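Putative fusidic acid resistance protein (Staphylococcus aureus, PDB 2YB5) confers resistance to the antibiotic fusidic acid, probably by binding elongation factor G and clearing it from the ribosome. Local coordinates at residues 5-10 with 52-57; 13-18 with 47-52; 129-134 with 147-152. All coordinates share one frame; numbering follows the deposited sequence.

Interaction 1 (5-10 with 52-57); sequences NKIEVY and KDIDIS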
loop_
_atom_site.group_PDB
_atom_site.type_symbol
_atom_site.label_atom_id
_atom_site.label_comp_id
_atom_site.label_asym_id
_atom_site.label_seq_id
_atom_site.Cartn_x
_atom_site.Cartn_y
_atom_site.Cartn_z
ATOM N N ASN A 5 12.686 -8.086 12.261
ATOM C CA ASN A 5 13.787 -7.639 11.407
ATOM C C ASN A 5 13.267 -7.497 9.966
ATOM O O ASN A 5 13.985 -7.766 9.005
ATOM C CB ASN A 5 14.955 -8.633 11.494
ATOM C CG ASN A 5 16.316 -7.995 11.216
ATOM O OD1 ASN A 5 16.584 -6.846 11.591
ATOM N ND2 ASN A 5 17.198 -8.762 10.579
ATOM N N LYS A 6 12.013 -7.075 9.830
ATOM C CA LYS A 6 11.410 -6.819 8.518
ATOM C C LYS A 6 10.401 -5.673 8.575
ATOM O O LYS A 6 9.988 -5.252 9.651
ATOM C CB LYS A 6 10.765 -8.084 7.936
ATOM C CG LYS A 6 10.325 -9.115 8.934
ATOM C CD LYS A 6 9.624 -10.268 8.228
ATOM C CE LYS A 6 10.594 -11.155 7.438
ATOM N NZ LYS A 6 9.888 -12.369 6.922
ATOM N N ILE A 7 10.015 -5.174 7.407
ATOM C CA ILE A 7 9.204 -3.956 7.313
ATOM C C ILE A 7 7.851 -4.224 6.680
ATOM O O ILE A 7 7.660 -5.220 5.988
ATOM C CB ILE A 7 9.927 -2.842 6.495
ATOM C CG1 ILE A 7 10.259 -3.318 5.075
ATOM C CG2 ILE A 7 11.193 -2.398 7.215
ATOM C CD1 ILE A 7 10.482 -2.194 4.096
ATOM N N GLU A 8 6.916 -3.308 6.902
ATOM C CA GLU A 8 5.585 -3.424 6.317
ATOM C C GLU A 8 5.623 -3.142 4.817
ATOM O O GLU A 8 6.516 -2.447 4.322
ATOM C CB GLU A 8 4.614 -2.480 7.025
ATOM C CG GLU A 8 4.485 -2.730 8.535
ATOM C CD GLU A 8 4.042 -4.145 8.876
ATOM O OE1 GLU A 8 3.226 -4.728 8.121
ATOM O OE2 GLU A 8 4.502 -4.678 9.910
ATOM N N VAL A 9 4.676 -3.725 4.095
ATOM C CA VAL A 9 4.535 -3.511 2.654
ATOM C C VAL A 9 4.427 -2.015 2.312
ATOM O O VAL A 9 5.052 -1.541 1.353
ATOM C CB VAL A 9 3.292 -4.277 2.098
ATOM C CG1 VAL A 9 2.916 -3.795 0.711
ATOM C CG2 VAL A 9 3.552 -5.788 2.087
ATOM N N TYR A 10 3.633 -1.272 3.083
ATOM C CA TYR A 10 3.503 0.175 2.838
ATOM C C TYR A 10 4.825 0.956 3.035
ATOM O O TYR A 10 5.074 1.925 2.332
ATOM C CB TYR A 10 2.360 0.785 3.648
ATOM C CG TYR A 10 2.517 0.760 5.147
ATOM C CD1 TYR A 10 3.173 1.790 5.821
ATOM C CD2 TYR A 10 1.965 -0.269 5.902
ATOM C CE1 TYR A 10 3.299 1.780 7.204
ATOM C CE2 TYR A 10 2.087 -0.290 7.278
ATOM C CZ TYR A 10 2.749 0.734 7.923
ATOM O OH TYR A 10 2.855 0.700 9.291
ATOM N N LYS A 52 13.555 -0.866 12.592
ATOM C CA LYS A 52 13.426 -2.320 12.714
ATOM C C LYS A 52 14.775 -3.057 12.811
ATOM O O LYS A 52 14.836 -4.269 12.610
ATOM C CB LYS A 52 12.621 -2.861 11.526
ATOM C CG LYS A 52 11.169 -2.401 11.485
ATOM C CD LYS A 52 10.308 -3.157 12.495
ATOM C CE LYS A 52 8.827 -2.810 12.349
ATOM N NZ LYS A 52 8.529 -1.423 12.796
ATOM N N ASP A 53 15.848 -2.324 13.117
ATOM C CA ASP A 53 17.185 -2.905 13.331
ATOM C C ASP A 53 17.735 -3.722 12.151
ATOM O O ASP A 53 18.452 -4.703 12.355
ATOM C CB ASP A 53 17.193 -3.771 14.602
ATOM C CG ASP A 53 16.757 -3.002 15.835
ATOM O OD1 ASP A 53 17.446 -2.024 16.196
ATOM O OD2 ASP A 53 15.729 -3.380 16.441
ATOM N N ILE A 54 17.407 -3.322 10.924
ATOM C CA ILE A 54 17.925 -4.000 9.733
ATOM C C ILE A 54 19.106 -3.208 9.200
ATOM O O ILE A 54 19.051 -1.980 9.120
ATOM C CB ILE A 54 16.863 -4.126 8.614
ATOM C CG1 ILE A 54 15.602 -4.826 9.127
ATOM C CG2 ILE A 54 17.438 -4.880 7.419
ATOM C CD1 ILE A 54 14.477 -4.880 8.105
ATOM N N ASP A 55 20.177 -3.912 8.844
ATOM C CA ASP A 55 21.371 -3.271 8.311
ATOM C C ASP A 55 21.137 -2.967 6.839
ATOM O O ASP A 55 21.065 -3.876 6.008
ATOM C CB ASP A 55 22.612 -4.154 8.500
ATOM C CG ASP A 55 23.913 -3.405 8.239
ATOM O OD1 ASP A 55 23.927 -2.492 7.383
ATOM O OD2 ASP A 55 24.931 -3.730 8.891
ATOM N N ILE A 56 20.997 -1.675 6.542
ATOM C CA ILE A 56 20.818 -1.190 5.180
ATOM C C ILE A 56 21.999 -0.303 4.761
ATOM O O ILE A 56 22.000 0.250 3.657
ATOM C CB ILE A 56 19.450 -0.441 5.045
ATOM C CG1 ILE A 56 18.921 -0.479 3.606
ATOM C CG2 ILE A 56 19.549 0.992 5.542
ATOM C CD1 ILE A 56 18.701 -1.886 3.055
ATOM N N SER A 57 23.006 -0.183 5.635
ATOM C CA SER A 57 24.243 0.527 5.300
ATOM C C SER A 57 25.029 -0.358 4.343
ATOM O O SER A 57 25.856 -1.175 4.762
ATOM C CB SER A 57 25.059 0.860 6.557
ATOM O OG SER A 57 25.357 -0.304 7.311
#
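N5, K52 and I54 carry this contact between the extended N-terminal segment and the loop that follows helix 35-50. The tip of I54 presses on the backbone of N5: CD1 of I54 lies 3.1 Å from O of N5 and 3.7 Å from CA of K6. CG1 of I54 stands beside its own backbone N, and the straight second torsion (chi2 175°) carries CD1 out to the N5 carbonyl. The side chain of N5 comes back over the same residue, its CG 3.9 Å from CG1 of I54, and its carboxamide sits close to the backbone of K52 and D53. Helix 35-50 ends here in a Schellman motif, which turns the chain into the loop: D53, with positive phi, is the C-prime residue, and the motif pairs I54 N with F49 O and D53 N with K50 O. K52, the residue before D53, directs its side chain at 5-10 and bends at chi2 (-77°), which carries CG and CD past the carbonyl of K6; CD of K52 is 3.5 Å from O of K6. I7 adds a looser apolar contact, its CG2 4.2 Å from CD1 of I54. I7 and I54 both also pack on F49, and the I7 backbone is hydrogen-bonded to Y83 and Q85 where 5-10 leads into helix 9-27, with E8 as N-cap.

Interaction 2 (13-18 with 47-52); sequences VKVKQL and DIFKEK
The ring of F49 meets V15 obliquely, with CG2 of V15 3.9 Å from CE2 of the ring. F49 does not leave its helix pointing at 13-18; it is the outer end of the ring that reaches V15. Elsewhere the ring is packed by I7, I54 and I56 from the neighbouring loops and by L80 of helix 70-80, which places it well inside the hydrophobic interior. The same methyl of V15 also fits against I48: CG2 of V15 is only 3.5 Å from CD1 of I48, closer than usual for two carbons, and 3.8 Å from CG2 of I48. A single valine methyl is thus set against both branches of the isoleucine and CE2 of the phenylalanine. The two segments belong to helices 9-27 and 35-50, successive helices forming an alpha-helical hairpin in the region assigned to the elongation factor G-binding N-terminal family; L77 of helix 70-80 also packs on V15. I48 reaches across the helix pair with its chain extended at chi2 (171°), and its CD1 becomes the shared point of contact. L18 meets it tip to tip, CD1 to CD1 at 4.1 Å. K14 passes at about a right angle, CG 4.1 Å from the same I48 CD1, before a bend at chi2 (72°) takes its amine end away from the partner helix. Elsewhere on helix 9-27, NE2 of Q17 is hydrogen-bonded to OD2 of D202.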
loop_
_atom_site.group_PDB
_atom_site.type_symbol
_atom_site.label_atom_id
_atom_site.label_comp_id
_atom_site.label_asym_id
_atom_site.label_seq_id
_atom_site.Cartn_x
_atom_site.Cartn_y
_atom_site.Cartn_z
ATOM N N VAL A 13 6.781 0.562 -0.124
ATOM C CA VAL A 13 6.270 1.446 -1.160
ATOM C C VAL A 13 6.872 2.829 -0.978
ATOM O O VAL A 13 7.298 3.459 -1.955
ATOM C CB VAL A 13 4.734 1.494 -1.158
ATOM C CG1 VAL A 13 4.222 2.510 -2.167
ATOM C CG2 VAL A 13 4.182 0.105 -1.473
ATOM N N LYS A 14 6.968 3.270 0.276
ATOM C CA LYS A 14 7.609 4.557 0.584
ATOM C C LYS A 14 9.102 4.533 0.197
ATOM O O LYS A 14 9.559 5.448 -0.486
ATOM C CB LYS A 14 7.421 4.926 2.061
ATOM C CG LYS A 14 7.969 6.282 2.461
ATOM C CD LYS A 14 7.131 7.415 1.919
ATOM C CE LYS A 14 7.756 8.745 2.278
ATOM N NZ LYS A 14 6.949 9.919 1.828
ATOM N N VAL A 15 9.843 3.498 0.612
ATOM C CA VAL A 15 11.261 3.366 0.237
ATOM C C VAL A 15 11.436 3.522 -1.285
ATOM O O VAL A 15 12.318 4.245 -1.750
ATOM C CB VAL A 15 11.901 2.020 0.697
ATOM C CG1 VAL A 15 13.265 1.827 0.058
ATOM C CG2 VAL A 15 12.044 1.949 2.223
ATOM N N LYS A 16 10.571 2.854 -2.037
ATOM C CA LYS A 16 10.591 2.884 -3.497
ATOM C C LYS A 16 10.311 4.291 -4.021
ATOM O O LYS A 16 11.049 4.800 -4.870
ATOM C CB LYS A 16 9.561 1.875 -4.009
ATOM C CG LYS A 16 9.332 1.824 -5.511
ATOM C CD LYS A 16 8.190 0.861 -5.844
ATOM C CE LYS A 16 6.815 1.464 -5.490
ATOM N NZ LYS A 16 5.661 0.491 -5.574
ATOM N N GLN A 17 9.270 4.930 -3.496
ATOM C CA GLN A 17 8.976 6.326 -3.828
ATOM C C GLN A 17 10.165 7.259 -3.539
ATOM O O GLN A 17 10.398 8.219 -4.280
ATOM C CB GLN A 17 7.720 6.823 -3.099
ATOM C CG GLN A 17 6.409 6.245 -3.658
ATOM C CD GLN A 17 5.179 6.593 -2.827
ATOM O OE1 GLN A 17 4.088 6.073 -3.077
ATOM N NE2 GLN A 17 5.342 7.475 -1.841
ATOM N N LEU A 18 10.909 6.986 -2.468
ATOM C CA LEU A 18 12.072 7.815 -2.127
ATOM C C LEU A 18 13.227 7.588 -3.107
ATOM O O LEU A 18 13.908 8.540 -3.498
ATOM C CB LEU A 18 12.527 7.566 -0.693
ATOM C CG LEU A 18 11.547 8.003 0.404
ATOM C CD1 LEU A 18 11.852 7.267 1.700
ATOM C CD2 LEU A 18 11.568 9.509 0.613
ATOM N N ASP A 47 16.188 5.377 7.892
ATOM C CA ASP A 47 15.362 5.393 9.096
ATOM C C ASP A 47 14.263 4.321 9.049
ATOM O O ASP A 47 13.984 3.681 10.061
ATOM C CB ASP A 47 14.775 6.796 9.338
ATOM C CG ASP A 47 15.821 7.795 9.825
ATOM O OD1 ASP A 47 16.907 7.370 10.291
ATOM O OD2 ASP A 47 15.561 9.016 9.739
ATOM N N ILE A 48 13.670 4.107 7.873
ATOM C CA ILE A 48 12.661 3.056 7.689
ATOM C C ILE A 48 13.206 1.685 8.118
ATOM O O ILE A 48 12.459 0.849 8.628
ATOM C CB ILE A 48 12.163 2.992 6.227
ATOM C CG1 ILE A 48 11.266 4.198 5.917
ATOM C CG2 ILE A 48 11.406 1.702 5.957
ATOM C CD1 ILE A 48 10.911 4.323 4.461
ATOM N N PHE A 49 14.507 1.472 7.926
ATOM C CA PHE A 49 15.158 0.228 8.347
ATOM C C PHE A 49 15.762 0.305 9.753
ATOM O O PHE A 49 15.810 -0.708 10.446
ATOM C CB PHE A 49 16.202 -0.199 7.314
ATOM C CG PHE A 49 15.598 -0.669 6.019
ATOM C CD1 PHE A 49 15.105 -1.971 5.895
ATOM C CD2 PHE A 49 15.481 0.190 4.937
ATOM C CE1 PHE A 49 14.542 -2.413 4.704
ATOM C CE2 PHE A 49 14.919 -0.238 3.744
ATOM C CZ PHE A 49 14.447 -1.543 3.628
ATOM N N LYS A 50 16.198 1.489 10.189
ATOM C CA LYS A 50 16.741 1.641 11.555
ATOM C C LYS A 50 15.687 1.301 12.606
ATOM O O LYS A 50 15.971 0.590 13.569
ATOM C CB LYS A 50 17.276 3.055 11.819
ATOM C CG LYS A 50 18.665 3.333 11.248
ATOM C CD LYS A 50 19.551 4.117 12.227
ATOM C CE LYS A 50 18.953 5.468 12.614
ATOM N NZ LYS A 50 19.954 6.363 13.278
ATOM N N GLU A 51 14.474 1.812 12.407
ATOM C CA GLU A 51 13.325 1.485 13.267
ATOM C C GLU A 51 13.221 -0.024 13.574
ATOM O O GLU A 51 12.857 -0.406 14.688
ATOM C CB GLU A 51 12.031 1.990 12.608
ATOM C CG GLU A 51 10.764 1.902 13.470
ATOM C CD GLU A 51 9.483 2.137 12.663
ATOM O OE1 GLU A 51 9.544 2.837 11.624
ATOM O OE2 GLU A 51 8.419 1.615 13.065
ATOM N N LYS A 52 13.555 -0.866 12.592
ATOM C CA LYS A 52 13.426 -2.320 12.714
ATOM C C LYS A 52 14.775 -3.057 12.811
ATOM O O LYS A 52 14.836 -4.269 12.610
ATOM C CB LYS A 52 12.621 -2.861 11.526
ATOM C CG LYS A 52 11.169 -2.401 11.485
ATOM C CD LYS A 52 10.308 -3.157 12.495
ATOM C CE LYS A 52 8.827 -2.810 12.349
ATOM N NZ LYS A 52 8.529 -1.423 12.796
#

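Interaction 3 (129-134 with 147-152); sequences NRKYIV and GEISPN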
loop_
_atom_site.group_PDB
_atom_site.type_symbol
_atom_site.label_atom_id
_atom_site.label_comp_id
_atom_site.label_asym_id
_atom_site.label_seq_id
_atom_site.Cartn_x
_atom_site.Cartn_y
_atom_site.Cartn_z
ATOM N N ASN A 129 -22.307 -6.129 -6.626
ATOM C CA ASN A 129 -21.652 -4.839 -6.754
ATOM C C ASN A 129 -21.018 -4.378 -5.439
ATOM O O ASN A 129 -21.224 -3.268 -4.971
ATOM C CB ASN A 129 -22.636 -3.828 -7.326
ATOM C CG ASN A 129 -22.934 -4.098 -8.789
ATOM O OD1 ASN A 129 -22.075 -3.886 -9.649
ATOM N ND2 ASN A 129 -24.131 -4.603 -9.078
ATOM N N ARG A 130 -20.223 -5.262 -4.866
ATOM C CA ARG A 130 -19.666 -5.063 -3.543
ATOM C C ARG A 130 -18.140 -5.098 -3.608
ATOM O O ARG A 130 -17.569 -5.744 -4.485
ATOM C CB ARG A 130 -20.191 -6.175 -2.635
ATOM C CG ARG A 130 -19.886 -6.009 -1.157
ATOM C CD ARG A 130 -20.621 -7.076 -0.343
ATOM N NE ARG A 130 -22.058 -6.820 -0.263
ATOM C CZ ARG A 130 -22.924 -7.545 0.443
ATOM N NH1 ARG A 130 -22.518 -8.590 1.159
ATOM N NH2 ARG A 130 -24.204 -7.216 0.444
ATOM N N LYS A 131 -17.493 -4.374 -2.698
ATOM C CA LYS A 131 -16.075 -4.575 -2.412
ATOM C C LYS A 131 -15.942 -4.892 -0.933
ATOM O O LYS A 131 -16.605 -4.274 -0.095
ATOM C CB LYS A 131 -15.204 -3.348 -2.771
ATOM C CG LYS A 131 -13.705 -3.520 -2.445
ATOM C CD LYS A 131 -12.892 -2.242 -2.570
ATOM C CE LYS A 131 -12.712 -1.744 -4.009
ATOM N NZ LYS A 131 -11.925 -2.711 -4.830
ATOM N N TYR A 132 -15.087 -5.867 -0.644
ATOM C CA TYR A 132 -14.708 -6.242 0.702
ATOM C C TYR A 132 -13.276 -5.785 0.931
ATOM O O TYR A 132 -12.444 -5.896 0.025
ATOM C CB TYR A 132 -14.744 -7.763 0.841
ATOM C CG TYR A 132 -16.110 -8.365 0.777
ATOM C CD1 TYR A 132 -16.876 -8.490 1.921
ATOM C CD2 TYR A 132 -16.632 -8.838 -0.419
ATOM C CE1 TYR A 132 -18.113 -9.053 1.885
ATOM C CE2 TYR A 132 -17.883 -9.409 -0.467
ATOM C CZ TYR A 132 -18.621 -9.509 0.693
ATOM O OH TYR A 132 -19.869 -10.075 0.684
ATOM N N ILE A 133 -12.987 -5.289 2.134
ATOM C CA ILE A 133 -11.648 -4.837 2.492
ATOM C C ILE A 133 -11.265 -5.421 3.845
ATOM O O ILE A 133 -11.978 -5.226 4.802
ATOM C CB ILE A 133 -11.565 -3.291 2.533
ATOM C CG1 ILE A 133 -11.568 -2.725 1.107
ATOM C CG2 ILE A 133 -10.320 -2.823 3.303
ATOM C CD1 ILE A 133 -12.070 -1.259 0.999
ATOM N N VAL A 134 -10.154 -6.149 3.902
ATOM C CA VAL A 134 -9.653 -6.743 5.134
ATOM C C VAL A 134 -8.233 -6.225 5.385
ATOM O O VAL A 134 -7.444 -6.057 4.450
ATOM C CB VAL A 134 -9.679 -8.299 5.071
ATOM C CG1 VAL A 134 -8.961 -8.933 6.265
ATOM C CG2 VAL A 134 -11.138 -8.803 4.992
ATOM N N GLY A 147 -18.833 -2.635 1.220
ATOM C CA GLY A 147 -19.800 -1.669 0.739
ATOM C C GLY A 147 -20.072 -1.806 -0.738
ATOM O O GLY A 147 -19.427 -2.598 -1.428
ATOM N N GLU A 148 -21.040 -1.030 -1.210
ATOM C CA GLU A 148 -21.392 -0.981 -2.620
ATOM C C GLU A 148 -20.391 -0.137 -3.402
ATOM O O GLU A 148 -20.014 0.976 -2.985
ATOM C CB GLU A 148 -22.806 -0.402 -2.811
ATOM C CG GLU A 148 -23.335 -0.546 -4.254
ATOM C CD GLU A 148 -24.768 -0.060 -4.433
ATOM O OE1 GLU A 148 -25.694 -0.690 -3.867
ATOM O OE2 GLU A 148 -24.967 0.954 -5.144
ATOM N N ILE A 149 -19.967 -0.658 -4.545
ATOM C CA ILE A 149 -19.103 0.092 -5.439
ATOM C C ILE A 149 -19.595 -0.077 -6.883
ATOM O O ILE A 149 -19.672 -1.188 -7.393
ATOM C CB ILE A 149 -17.618 -0.324 -5.255
ATOM C CG1 ILE A 149 -16.690 0.678 -5.957
ATOM C CG2 ILE A 149 -17.379 -1.760 -5.728
ATOM C CD1 ILE A 149 -15.239 0.637 -5.484
ATOM N N SER A 150 -19.975 1.023 -7.530
ATOM C CA SER A 150 -20.459 0.943 -8.903
ATOM C C SER A 150 -19.316 0.573 -9.853
ATOM O O SER A 150 -18.204 1.075 -9.700
ATOM C CB SER A 150 -21.076 2.255 -9.342
ATOM O OG SER A 150 -21.733 2.076 -10.583
ATOM N N PRO A 151 -19.586 -0.309 -10.835
ATOM C CA PRO A 151 -18.555 -0.721 -11.780
ATOM C C PRO A 151 -18.290 0.323 -12.852
ATOM O O PRO A 151 -17.366 0.166 -13.649
ATOM C CB PRO A 151 -19.140 -1.998 -12.393
ATOM C CG PRO A 151 -20.614 -1.764 -12.376
ATOM C CD PRO A 151 -20.885 -0.941 -11.138
ATOM N N ASN A 152 -19.104 1.376 -12.871
ATOM C CA ASN A 152 -18.884 2.510 -13.756
ATOM C C ASN A 152 -17.858 3.445 -13.114
ATOM O O ASN A 152 -18.164 4.145 -12.152
ATOM C CB ASN A 152 -20.210 3.222 -14.033
ATOM C CG ASN A 152 -21.257 2.295 -14.644
ATOM O OD1 ASN A 152 -20.929 1.276 -15.264
ATOM N ND2 ASN A 152 -22.525 2.643 -14.464
#
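Three backbone hydrogen bonds join N129 and K131 to G147 and I149. K131 and G147 form an antiparallel hydrogen-bonded pair, with K131 N to G147 O at 2.9 Å and G147 N to K131 O at 3.1 Å. The third bond, from I149 N to N129 O, also measures 2.9 Å, but its donor stands above the carbonyl plane, 36° out of it. CA-H...O contacts flank these bonds at the non-hydrogen-bonded pair R130-E148: CA of E148 approaches O of N129, and CA of R130 approaches O of G147, each at 3.3 Å.

Apolar contact is lighter. K131 and I149 run past each other at a slant, CE of K131 3.8 Å from CD1 of I149. On the other face of the sheet from K131, R130 lays its CG over one face of the Y132 ring, near the rim. A bend at chi3 (-73°) then turns the guanidinium so that NH1 donates to OH of Y132 at 3.1 Å. Just outside the paired residues, the polar OD1 of N129 sits beside the P151 ring, 3.5 Å from its CD.

The polar end of K131 looks elsewhere, its NZ hydrogen-bonded to Y192 O, N124 OD1 and S194 OG. N129, with positive phi, and R130 both face D125 in a G1 beta bulge, where 130-136 pairs with 121-125. The contact lies at the open end of the beta hairpin 130-136/142-149 in the treble-clef zinc-finger family region, with the K131 side chain about 9 Å from the zinc ion held by C158, C161, C191 and C197.

Overall arrangement
From the N terminus, the chain runs through 5-10 into helix 9-27, turns into helix 35-50 and leaves it through 52-57. Interaction 2 closes the inner loop between these two helices, and interaction 1 closes the outer one, so the second is nested inside the first. They share K52, touch each other through F49 and lie together in the helical N-terminal region. Interaction 3 follows in series, closing the short hairpin between strands 130-136 and 142-149 in the zinc-finger region. Its centre lies across the chain's centre, about 33 and 31 Å from those of interactions 1 and 2, and it touches neither.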